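Local structure of ferredoxin NADP reductase (Plasmodium falciparum, 3JQQ) at residues I118-Y123 with F141-K146. The protein transfers electrons between NADPH and ferredoxin in the apicoplast through a bound FAD, and may serve the last step of isoprenoid precursor synthesis. The protein carries 1 engineered substitution. Sequence-based numbering, arbitrary orientation.
With FAD (flavin-adenine dinucleotide), chain I.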
# COMPACT_ATOMS: atom_id res chain seq x y z
N ILE B 118 4.32 -13.07 6.27
CA ILE B 118 4.24 -11.66 6.65
C ILE B 118 5.50 -10.90 6.27
O ILE B 118 6.60 -11.19 6.75
CB ILE B 118 4.00 -11.51 8.17
CG1 ILE B 118 2.69 -12.19 8.57
CG2 ILE B 118 3.98 -10.03 8.56
CD1 ILE B 118 2.38 -12.09 10.03
N LYS B 119 5.33 -9.92 5.39
CA LYS B 119 6.39 -9.00 5.02
C LYS B 119 6.61 -8.02 6.17
O LYS B 119 5.65 -7.50 6.73
CB LYS B 119 5.99 -8.24 3.74
CG LYS B 119 7.08 -7.36 3.12
CD LYS B 119 6.49 -6.53 1.99
CE LYS B 119 7.42 -5.40 1.54
NZ LYS B 119 8.28 -5.79 0.38
N ILE B 120 7.87 -7.80 6.53
CA ILE B 120 8.20 -6.88 7.61
C ILE B 120 8.47 -5.50 7.03
O ILE B 120 9.45 -5.30 6.31
CB ILE B 120 9.41 -7.37 8.42
CG1 ILE B 120 9.15 -8.77 8.97
CG2 ILE B 120 9.74 -6.40 9.54
CD1 ILE B 120 7.87 -8.89 9.79
N HIS B 121 7.57 -4.57 7.33
CA HIS B 121 7.66 -3.21 6.81
C HIS B 121 8.60 -2.35 7.65
O HIS B 121 8.52 -2.34 8.87
CB HIS B 121 6.26 -2.59 6.75
CG HIS B 121 5.33 -3.29 5.80
ND1 HIS B 121 5.04 -2.79 4.55
CD2 HIS B 121 4.66 -4.46 5.90
CE1 HIS B 121 4.21 -3.62 3.93
NE2 HIS B 121 3.97 -4.64 4.73
N LYS B 122 9.49 -1.62 6.97
CA LYS B 122 10.47 -0.77 7.64
C LYS B 122 10.46 0.66 7.13
O LYS B 122 10.16 0.91 5.96
CB LYS B 122 11.89 -1.33 7.43
CG LYS B 122 12.28 -2.46 8.36
CD LYS B 122 13.80 -2.68 8.31
CE LYS B 122 14.27 -3.10 6.93
NZ LYS B 122 15.75 -3.27 6.87
N TYR B 123 10.80 1.60 8.01
CA TYR B 123 11.10 2.97 7.61
C TYR B 123 12.17 3.53 8.54
O TYR B 123 12.52 2.90 9.54
CB TYR B 123 9.85 3.85 7.63
CG TYR B 123 9.11 3.84 8.96
CD1 TYR B 123 8.34 2.75 9.32
CD2 TYR B 123 9.19 4.92 9.83
CE1 TYR B 123 7.66 2.73 10.53
CE2 TYR B 123 8.52 4.91 11.04
CZ TYR B 123 7.75 3.81 11.38
OH TYR B 123 7.08 3.79 12.58
N PHE B 141 6.10 -6.47 15.78
CA PHE B 141 5.64 -7.52 16.67
C PHE B 141 6.03 -8.90 16.14
O PHE B 141 6.52 -9.74 16.89
CB PHE B 141 4.12 -7.40 16.88
CG PHE B 141 3.46 -8.64 17.41
CD1 PHE B 141 3.56 -8.98 18.75
CD2 PHE B 141 2.71 -9.46 16.57
CE1 PHE B 141 2.94 -10.12 19.24
CE2 PHE B 141 2.09 -10.59 17.06
CZ PHE B 141 2.21 -10.93 18.39
N ILE B 142 5.83 -9.12 14.83
CA ILE B 142 6.22 -10.38 14.21
C ILE B 142 7.74 -10.52 14.20
O ILE B 142 8.28 -11.60 14.44
CB ILE B 142 5.70 -10.48 12.78
CG1 ILE B 142 4.17 -10.46 12.79
CG2 ILE B 142 6.21 -11.74 12.10
CD1 ILE B 142 3.57 -10.00 11.48
N LYS B 143 8.42 -9.41 13.92
CA LYS B 143 9.87 -9.37 13.90
C LYS B 143 10.39 -9.98 15.19
O LYS B 143 11.28 -10.82 15.19
CB LYS B 143 10.34 -7.92 13.81
CG LYS B 143 11.57 -7.69 12.96
CD LYS B 143 12.75 -8.53 13.38
CE LYS B 143 14.03 -7.97 12.78
NZ LYS B 143 14.91 -9.05 12.24
N ASN B 144 9.80 -9.54 16.30
CA ASN B 144 10.25 -9.92 17.64
C ASN B 144 9.68 -11.24 18.14
O ASN B 144 10.08 -11.73 19.20
CB ASN B 144 9.95 -8.79 18.63
CG ASN B 144 10.73 -7.53 18.33
OD1 ASN B 144 11.96 -7.54 18.29
ND2 ASN B 144 10.03 -6.42 18.12
N LEU B 145 8.75 -11.83 17.39
CA LEU B 145 8.12 -13.09 17.81
C LEU B 145 9.12 -14.23 17.99
O LEU B 145 10.02 -14.42 17.17
CB LEU B 145 7.04 -13.52 16.81
CG LEU B 145 5.60 -13.07 17.07
CD1 LEU B 145 4.69 -13.45 15.91
CD2 LEU B 145 5.08 -13.64 18.38
N LYS B 146 8.95 -14.98 19.08
CA LYS B 146 9.76 -16.17 19.32
C LYS B 146 8.93 -17.43 19.14
O LYS B 146 7.69 -17.40 19.21
CB LYS B 146 10.34 -16.15 20.74
CG LYS B 146 11.27 -14.98 21.04
CD LYS B 146 11.84 -15.11 22.44
CE LYS B 146 12.79 -13.96 22.78
NZ LYS B 146 12.07 -12.66 22.89
PA FAD I . 1.43 -0.25 9.79
O1A FAD I . -0.07 -0.44 9.80
O2A FAD I . 1.93 0.10 11.18
O5B FAD I . 1.84 0.88 8.71
C5B FAD I . 1.60 0.68 7.34
C4B FAD I . 2.81 1.09 6.50
O4B FAD I . 3.19 2.42 6.81
C3B FAD I . 4.01 0.21 6.79
O3B FAD I . 4.72 0.02 5.59
C2B FAD I . 4.85 1.03 7.75
O2B FAD I . 6.22 0.79 7.55
C1B FAD I . 4.49 2.47 7.39
N9A FAD I . 4.47 3.35 8.57
C8A FAD I . 3.78 3.16 9.74
N7A FAD I . 4.03 4.21 10.56
C5A FAD I . 4.86 5.06 9.93
C6A FAD I . 5.43 6.27 10.31
N6A FAD I . 5.23 6.75 11.54
N1A FAD I . 6.26 6.93 9.44
C2A FAD I . 6.53 6.39 8.20
N3A FAD I . 5.97 5.18 7.83
C4A FAD I . 5.15 4.53 8.68
N1 FAD I . 0.39 -8.57 4.48
C2 FAD I . 1.31 -9.59 4.50
O2 FAD I . 2.47 -9.34 4.83
N3 FAD I . 0.93 -10.87 4.16
C4 FAD I . -0.37 -11.14 3.79
O4 FAD I . -0.70 -12.28 3.49
C4X FAD I . -1.30 -10.11 3.76
N5 FAD I . -2.60 -10.37 3.39
C5X FAD I . -3.52 -9.34 3.37
C6 FAD I . -4.83 -9.61 2.99
C7 FAD I . -5.76 -8.58 2.97
C7M FAD I . -7.18 -8.88 2.56
C8 FAD I . -5.37 -7.29 3.31
C8M FAD I . -6.37 -6.16 3.29
C9 FAD I . -4.06 -7.03 3.69
C9A FAD I . -3.13 -8.05 3.72
N10 FAD I . -1.82 -7.78 4.10
C10 FAD I . -0.91 -8.82 4.11
C1' FAD I . -1.42 -6.42 4.65
C2' FAD I . -1.26 -6.45 6.17
O2' FAD I . -2.52 -6.63 6.76
C3' FAD I . -0.68 -5.17 6.81
O3' FAD I . -1.24 -4.02 6.22
C4' FAD I . 0.85 -5.09 6.76
O4' FAD I . 1.38 -6.13 7.55
C5' FAD I . 1.33 -3.76 7.33
O5' FAD I . 0.90 -3.69 8.67
P FAD I . 1.80 -3.02 9.82
O1P FAD I . 0.99 -2.88 11.08
O2P FAD I . 3.07 -3.81 10.07
O3P FAD I . 2.16 -1.57 9.23
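Ile118 and Ile120 meet Ile142 and Lys143 in a small, buried, apolar contact where helix 137-144 packs against strand 114-123 of the antiparallel barrel of the FAD-binding domain; no hydrogen bond joins the two segments. Ile142 touches both isoleucines, its CD1 end at Ile118, although the model sets those methyls too close for their spacing to be trusted. CD1 of Ile120 lies 4.0 Å from both CB and CG2 of Ile142: CG1 of Ile120 sits beside the backbone N, anti to the carbonyl carbon (chi1 -57°), and the second torsion (-55°) bends the chain again. CG2 of Ile120 meets CG of Lys143 at 4.1 Å, the two side chains crossing at about a right angle; beyond this aliphatic part the lysine leads away to a salt bridge with Glu34. The same strand lines the FAD site. Lys119 N donates a hydrogen bond to the flavin O2 of FAD (3.0 Å, 158°), while its NZ forms a salt bridge with adenosine-2'-5'-diphosphate. The adenine lies over one face of the Tyr123 ring. A barrel strand that carries flavin and adenine contacts, with a helix packed on its isoleucines, belongs to the FAD-binding domain of plant-type ferredoxin-NADP+ reductases.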